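Local coordinates for chitinase A (Cycas revoluta, PDB 4MNK), which probably hydrolyses the beta-1,4 links of chitin as a plant class V chitinase of glycosyl hydrolase family 18, held here with bound N-acetylglucosamine units, at residues A4-F18 / G323-D335. Residues are numbered along the deposited sequence; the frame is centred on the assembly and turned at random.
Sequences ALKVGFWPAYSVSEF and GGYFFWSVNQDID. With NAG (2-acetamido-2-deoxy-beta-D-glucopyranose), chain B; NAG (2-acetamido-2-deoxy-beta-D-glucopyranose), chain C; NAG (2-acetamido-2-deoxy-beta-D-glucopyranose), chain D.
Phe9 and Phe326 meet inside the family 18 TIM barrel, where parallel strands 5-11 and 324-328, the first and last around the barrel, close it. The edge of Phe9 points toward the Phe326 face, offset, with planes at 67° and CE1 3.5 Å from Phe326 CD1. The ring edge at CD2 turns to Trp328, and Phe9 CB lies 3.3 Å from Trp328 CE3. The three rings form an aromatic cluster whose indole reaches the sugars. Backbone bonds alternate between the strands from Leu5 N to Phe9 N. Gly8 suits the face shared with Phe327 because Val330 CG1 sits 3.8 Å from its CA. On the same face, which helix 337-346 packs against, Tyr325 brings its hydroxyl alongside the extended Lys6 chain, whose NZ hydrogen-bonds Ser343 OG.

A cis peptide joins Trp328 to Ser329. The indole, swung opposite its own backbone N (chi1 175°), lies with one face against the chain B sugar and Ser329 CB centred over the other. Farther along, the Asn331 CA-H lies over the Phe18 face, while Asn331 ND2 donates a hydrogen bond to Ser329 OG. Tyr13 sets its ring face under the chain D sugar. Trp328 NE1 and Gln332 NE2 both donate to the chain C acetamide oxygen O7, each at 2.9 Å.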
loop_
_atom_site.group_PDB
_atom_site.type_symbol
_atom_site.label_atom_id
_atom_site.label_comp_id
_atom_site.label_asym_id
_atom_site.label_seq_id
_atom_site.Cartn_x
_atom_site.Cartn_y
_atom_site.Cartn_z
ATOM N N ALA A 4 10.511 -12.271 -7.638
ATOM C CA ALA A 4 10.414 -11.832 -6.214
ATOM C C ALA A 4 10.312 -10.311 -6.107
ATOM O O ALA A 4 11.323 -9.605 -6.146
ATOM C CB ALA A 4 11.602 -12.353 -5.419
ATOM N N LEU A 5 9.084 -9.822 -5.975
ATOM C CA LEU A 5 8.815 -8.389 -5.929
ATOM C C LEU A 5 9.007 -7.851 -4.516
ATOM O O LEU A 5 8.380 -8.326 -3.568
ATOM C CB LEU A 5 7.401 -8.093 -6.444
ATOM C CG LEU A 5 7.107 -8.543 -7.884
ATOM C CD1 LEU A 5 5.612 -8.657 -8.130
ATOM C CD2 LEU A 5 7.749 -7.615 -8.904
ATOM N N LYS A 6 9.900 -6.873 -4.385
ATOM C CA LYS A 6 10.173 -6.219 -3.110
ATOM C C LYS A 6 9.833 -4.748 -3.297
ATOM O O LYS A 6 10.607 -3.985 -3.879
ATOM C CB LYS A 6 11.638 -6.408 -2.709
ATOM C CG LYS A 6 12.064 -7.868 -2.599
ATOM C CD LYS A 6 13.545 -7.995 -2.269
ATOM C CE LYS A 6 13.932 -9.445 -2.022
ATOM N NZ LYS A 6 15.404 -9.615 -1.869
ATOM N N VAL A 7 8.653 -4.362 -2.822
ATOM C CA VAL A 7 8.047 -3.094 -3.211
ATOM C C VAL A 7 7.999 -2.110 -2.043
ATOM O O VAL A 7 7.710 -2.491 -0.909
ATOM C CB VAL A 7 6.629 -3.332 -3.790
ATOM C CG1 VAL A 7 5.973 -2.034 -4.197
ATOM C CG2 VAL A 7 6.691 -4.273 -4.985
ATOM N N GLY A 8 8.295 -0.843 -2.324
ATOM C CA GLY A 8 8.205 0.209 -1.315
ATOM C C GLY A 8 7.512 1.444 -1.850
ATOM O O GLY A 8 7.733 1.833 -2.999
ATOM N N PHE A 9 6.680 2.057 -1.013
ATOM C CA PHE A 9 5.996 3.300 -1.355
ATOM C C PHE A 9 6.653 4.482 -0.664
ATOM O O PHE A 9 6.829 4.470 0.559
ATOM C CB PHE A 9 4.532 3.240 -0.918
ATOM C CG PHE A 9 3.657 2.432 -1.827
ATOM C CD1 PHE A 9 3.616 1.045 -1.725
ATOM C CD2 PHE A 9 2.856 3.058 -2.778
ATOM C CE1 PHE A 9 2.804 0.292 -2.567
ATOM C CE2 PHE A 9 2.037 2.313 -3.621
ATOM C CZ PHE A 9 2.013 0.926 -3.512
ATOM N N TRP A 10 7.006 5.502 -1.447
ATOM C CA TRP A 10 7.525 6.759 -0.912
ATOM C C TRP A 10 6.499 7.863 -1.119
ATOM O O TRP A 10 6.157 8.176 -2.262
ATOM C CB TRP A 10 8.846 7.150 -1.577
ATOM C CG TRP A 10 9.385 8.444 -1.029
ATOM C CD1 TRP A 10 10.047 8.613 0.150
ATOM C CD2 TRP A 10 9.271 9.751 -1.619
ATOM N NE1 TRP A 10 10.368 9.938 0.327
ATOM C CE2 TRP A 10 9.902 10.660 -0.740
ATOM C CE3 TRP A 10 8.703 10.240 -2.805
ATOM C CZ2 TRP A 10 9.984 12.033 -1.008
ATOM C CZ3 TRP A 10 8.785 11.606 -3.071
ATOM C CH2 TRP A 10 9.424 12.483 -2.175
ATOM N N PRO A 11 6.011 8.464 -0.021
ATOM C CA PRO A 11 5.027 9.525 -0.159
ATOM C C PRO A 11 5.684 10.899 -0.260
ATOM O O PRO A 11 6.544 11.249 0.558
ATOM C CB PRO A 11 4.206 9.394 1.119
ATOM C CG PRO A 11 5.182 8.888 2.138
ATOM C CD PRO A 11 6.292 8.168 1.396
ATOM N N ALA A 12 5.270 11.668 -1.262
ATOM C CA ALA A 12 5.853 12.982 -1.531
ATOM C C ALA A 12 5.769 13.970 -0.361
ATOM O O ALA A 12 6.605 14.865 -0.256
ATOM C CB ALA A 12 5.250 13.581 -2.790
ATOM N N TYR A 13 4.784 13.792 0.521
ATOM C CA TYR A 13 4.615 14.678 1.683
ATOM C C TYR A 13 5.844 14.683 2.594
ATOM O O TYR A 13 6.060 15.634 3.344
ATOM C CB TYR A 13 3.348 14.324 2.495
ATOM C CG TYR A 13 3.470 13.103 3.402
ATOM C CD1 TYR A 13 4.255 13.138 4.558
ATOM C CD2 TYR A 13 2.783 11.924 3.116
ATOM C CE1 TYR A 13 4.376 12.029 5.386
ATOM C CE2 TYR A 13 2.890 10.807 3.946
ATOM C CZ TYR A 13 3.692 10.868 5.076
ATOM O OH TYR A 13 3.819 9.775 5.907
ATOM N N SER A 14 6.641 13.617 2.522
ATOM C CA SER A 14 7.741 13.409 3.461
ATOM C C SER A 14 9.077 13.988 2.996
ATOM O O SER A 14 10.090 13.816 3.673
ATOM C CB SER A 14 7.896 11.915 3.770
ATOM O OG SER A 14 8.411 11.205 2.653
ATOM N N VAL A 15 9.069 14.691 1.864
ATOM C CA VAL A 15 10.305 15.117 1.191
ATOM C C VAL A 15 11.326 15.866 2.071
ATOM O O VAL A 15 12.529 15.625 1.955
ATOM C CB VAL A 15 10.005 15.895 -0.129
ATOM C CG1 VAL A 15 9.401 17.274 0.146
ATOM C CG2 VAL A 15 11.255 15.999 -1.002
ATOM N N SER A 16 10.848 16.747 2.949
ATOM C CA SER A 16 11.744 17.561 3.781
ATOM C C SER A 16 12.467 16.740 4.851
ATOM O O SER A 16 13.636 16.995 5.148
ATOM C CB SER A 16 10.993 18.732 4.423
ATOM O OG SER A 16 10.445 19.593 3.440
ATOM N N GLU A 17 11.775 15.756 5.421
ATOM C CA GLU A 17 12.357 14.915 6.471
ATOM C C GLU A 17 12.948 13.609 5.938
ATOM O O GLU A 17 13.866 13.051 6.537
ATOM C CB GLU A 17 11.352 14.651 7.602
ATOM C CG GLU A 17 10.014 14.067 7.167
ATOM C CD GLU A 17 8.978 14.032 8.287
ATOM O OE1 GLU A 17 7.856 13.545 8.035
ATOM O OE2 GLU A 17 9.272 14.491 9.413
ATOM N N PHE A 18 12.426 13.136 4.807
ATOM C CA PHE A 18 12.892 11.893 4.197
ATOM C C PHE A 18 12.874 12.020 2.673
ATOM O O PHE A 18 11.959 11.522 2.012
ATOM C CB PHE A 18 12.031 10.712 4.668
ATOM C CG PHE A 18 12.679 9.366 4.481
ATOM C CD1 PHE A 18 13.551 8.856 5.439
ATOM C CD2 PHE A 18 12.406 8.599 3.352
ATOM C CE1 PHE A 18 14.145 7.609 5.272
ATOM C CE2 PHE A 18 12.991 7.351 3.179
ATOM C CZ PHE A 18 13.862 6.855 4.138
ATOM N N GLY A 323 3.638 -13.097 -5.322
ATOM C CA GLY A 323 4.601 -12.371 -6.143
ATOM C C GLY A 323 5.665 -11.666 -5.323
ATOM O O GLY A 323 6.778 -11.452 -5.798
ATOM N N GLY A 324 5.317 -11.315 -4.086
ATOM C CA GLY A 324 6.233 -10.638 -3.179
ATOM C C GLY A 324 5.495 -9.887 -2.097
ATOM O O GLY A 324 4.405 -10.283 -1.686
ATOM N N TYR A 325 6.103 -8.798 -1.636
ATOM C CA TYR A 325 5.557 -7.979 -0.557
ATOM C C TYR A 325 5.774 -6.502 -0.866
ATOM O O TYR A 325 6.639 -6.155 -1.677
ATOM C CB TYR A 325 6.227 -8.327 0.781
ATOM C CG TYR A 325 7.731 -8.159 0.755
ATOM C CD1 TYR A 325 8.320 -6.913 0.983
ATOM C CD2 TYR A 325 8.567 -9.239 0.487
ATOM C CE1 TYR A 325 9.699 -6.749 0.942
ATOM C CE2 TYR A 325 9.950 -9.087 0.447
ATOM C CZ TYR A 325 10.506 -7.841 0.677
ATOM O OH TYR A 325 11.870 -7.687 0.648
ATOM N N PHE A 326 4.990 -5.644 -0.220
ATOM C CA PHE A 326 5.219 -4.202 -0.283
ATOM C C PHE A 326 5.161 -3.569 1.097
ATOM O O PHE A 326 4.518 -4.100 2.000
ATOM C CB PHE A 326 4.271 -3.500 -1.281
ATOM C CG PHE A 326 2.898 -3.184 -0.742
ATOM C CD1 PHE A 326 2.681 -2.057 0.047
ATOM C CD2 PHE A 326 1.809 -3.981 -1.076
ATOM C CE1 PHE A 326 1.410 -1.751 0.522
ATOM C CE2 PHE A 326 0.530 -3.681 -0.608
ATOM C CZ PHE A 326 0.331 -2.565 0.194
ATOM N N PHE A 327 5.836 -2.432 1.244
ATOM C CA PHE A 327 5.778 -1.644 2.464
ATOM C C PHE A 327 5.124 -0.293 2.210
ATOM O O PHE A 327 5.507 0.424 1.279
ATOM C CB PHE A 327 7.179 -1.397 3.018
ATOM C CG PHE A 327 7.820 -2.603 3.639
ATOM C CD1 PHE A 327 8.880 -3.247 3.008
ATOM C CD2 PHE A 327 7.376 -3.087 4.867
ATOM C CE1 PHE A 327 9.486 -4.356 3.593
ATOM C CE2 PHE A 327 7.976 -4.194 5.460
ATOM C CZ PHE A 327 9.032 -4.828 4.821
ATOM N N TRP A 328 4.142 0.047 3.039
ATOM C CA TRP A 328 3.654 1.419 3.135
ATOM C C TRP A 328 3.996 1.943 4.529
ATOM O O TRP A 328 3.511 1.380 5.511
ATOM C CB TRP A 328 2.131 1.513 2.934
ATOM C CG TRP A 328 1.680 2.925 3.163
ATOM C CD1 TRP A 328 1.366 3.502 4.362
ATOM C CD2 TRP A 328 1.578 3.962 2.181
ATOM N NE1 TRP A 328 1.057 4.828 4.183
ATOM C CE2 TRP A 328 1.177 5.137 2.854
ATOM C CE3 TRP A 328 1.770 4.009 0.794
ATOM C CZ2 TRP A 328 0.967 6.350 2.186
ATOM C CZ3 TRP A 328 1.565 5.215 0.132
ATOM C CH2 TRP A 328 1.169 6.367 0.829
ATOM N N SER A 329 4.804 2.999 4.665
ATOM C CA SER A 329 5.516 3.698 3.595
ATOM C C SER A 329 6.962 3.877 4.064
ATOM O O SER A 329 7.223 3.938 5.271
ATOM C CB SER A 329 4.858 5.051 3.283
ATOM O OG SER A 329 4.746 5.880 4.433
ATOM N N VAL A 330 7.898 3.960 3.121
ATOM C CA VAL A 330 9.322 3.791 3.443
ATOM C C VAL A 330 9.935 4.884 4.323
ATOM O O VAL A 330 10.934 4.642 4.998
ATOM C CB VAL A 330 10.189 3.542 2.178
ATOM C CG1 VAL A 330 9.731 2.279 1.460
ATOM C CG2 VAL A 330 10.169 4.745 1.235
ATOM N N ASN A 331 9.334 6.072 4.319
ATOM C CA ASN A 331 9.760 7.162 5.198
ATOM C C ASN A 331 9.526 6.860 6.678
ATOM O O ASN A 331 10.101 7.517 7.542
ATOM C CB ASN A 331 9.042 8.460 4.827
ATOM C CG ASN A 331 7.539 8.367 5.009
ATOM O OD1 ASN A 331 6.934 9.144 5.750
ATOM N ND2 ASN A 331 6.931 7.404 4.346
ATOM N N GLN A 332 8.688 5.865 6.962
ATOM C CA GLN A 332 8.300 5.540 8.338
ATOM C C GLN A 332 9.272 4.599 9.056
ATOM O O GLN A 332 9.119 4.344 10.254
ATOM C CB GLN A 332 6.889 4.957 8.357
ATOM C CG GLN A 332 5.803 5.909 7.878
ATOM C CD GLN A 332 4.466 5.212 7.675
ATOM O OE1 GLN A 332 4.409 4.032 7.311
ATOM N NE2 GLN A 332 3.383 5.940 7.902
ATOM N N ASP A 333 10.252 4.079 8.318
ATOM C CA ASP A 333 11.310 3.234 8.869
ATOM C C ASP A 333 12.628 3.810 8.361
ATOM O O ASP A 333 13.213 3.317 7.387
ATOM C CB ASP A 333 11.110 1.782 8.418
ATOM C CG ASP A 333 12.078 0.801 9.074
ATOM O OD1 ASP A 333 13.066 1.212 9.724
ATOM O OD2 ASP A 333 11.840 -0.414 8.920
ATOM N N ILE A 334 13.081 4.872 9.018
ATOM C CA ILE A 334 14.191 5.671 8.495
ATOM C C ILE A 334 15.503 4.892 8.381
ATOM O O ILE A 334 16.306 5.165 7.489
ATOM C CB ILE A 334 14.368 7.028 9.240
ATOM C CG1 ILE A 334 14.787 6.827 10.699
ATOM C CG2 ILE A 334 13.091 7.867 9.136
ATOM C CD1 ILE A 334 15.302 8.090 11.375
ATOM N N ASP A 335 15.701 3.910 9.257
ATOM C CA ASP A 335 16.902 3.074 9.222
ATOM C C ASP A 335 16.725 1.807 8.378
ATOM O O ASP A 335 17.632 0.973 8.299
ATOM C CB ASP A 335 17.354 2.726 10.647
ATOM C CG ASP A 335 17.852 3.939 11.415
ATOM O OD1 ASP A 335 18.625 4.731 10.838
ATOM O OD2 ASP A 335 17.472 4.100 12.593
HETATM C C1 NAG B . -3.917 3.054 2.782
HETATM C C2 NAG B . -3.387 4.030 1.722
HETATM C C3 NAG B . -2.361 5.000 2.312
HETATM C C4 NAG B . -2.766 5.560 3.679
HETATM C C5 NAG B . -3.259 4.428 4.589
HETATM C C6 NAG B . -3.710 4.909 5.969
HETATM C C7 NAG B . -1.845 2.416 0.608
HETATM C C8 NAG B . -1.394 1.870 -0.716
HETATM N N2 NAG B . -2.804 3.352 0.565
HETATM O O1 NAG B . -5.013 2.339 2.261
HETATM O O3 NAG B . -2.123 6.053 1.400
HETATM O O4 NAG B . -1.639 6.187 4.251
HETATM O O5 NAG B . -4.322 3.750 3.949
HETATM O O6 NAG B . -4.796 5.801 5.853
HETATM O O7 NAG B . -1.333 1.991 1.645
HETATM C C1 NAG C . -1.851 7.602 4.403
HETATM C C2 NAG C . -0.951 8.114 5.522
HETATM C C3 NAG C . -1.159 9.611 5.734
HETATM C C4 NAG C . -1.090 10.402 4.422
HETATM C C5 NAG C . -1.845 9.706 3.278
HETATM C C6 NAG C . -1.504 10.324 1.922
HETATM C C7 NAG C . -0.336 6.503 7.251
HETATM C C8 NAG C . -0.735 5.845 8.537
HETATM N N2 NAG C . -1.198 7.392 6.758
HETATM O O3 NAG C . -0.175 10.083 6.630
HETATM O O4 NAG C . -1.655 11.682 4.625
HETATM O O5 NAG C . -1.565 8.316 3.216
HETATM O O6 NAG C . -0.158 10.059 1.586
HETATM O O7 NAG C . 0.734 6.213 6.715
HETATM C C1 NAG D . -0.649 12.709 4.712
HETATM C C2 NAG D . -1.293 14.056 4.379
HETATM C C3 NAG D . -0.320 15.218 4.587
HETATM C C4 NAG D . 0.438 15.114 5.910
HETATM C C5 NAG D . 0.991 13.701 6.118
HETATM C C6 NAG D . 1.669 13.532 7.478
HETATM C C7 NAG D . -3.058 13.840 2.688
HETATM C C8 NAG D . -3.386 13.895 1.225
HETATM N N2 NAG D . -1.784 14.068 3.010
HETATM O O3 NAG D . -1.035 16.434 4.553
HETATM O O4 NAG D . 1.491 16.054 5.911
HETATM O O5 NAG D . -0.053 12.753 5.995
HETATM O O6 NAG D . 0.707 13.505 8.510
HETATM O O7 NAG D . -3.943 13.591 3.509
HETATM O O HOH W 1 7.324 -12.428 -8.318
HETATM O O HOH W 2 2.623 7.589 5.066
HETATM O O HOH W 3 3.936 8.711 9.021
HETATM O O HOH W 4 8.269 11.032 7.371
#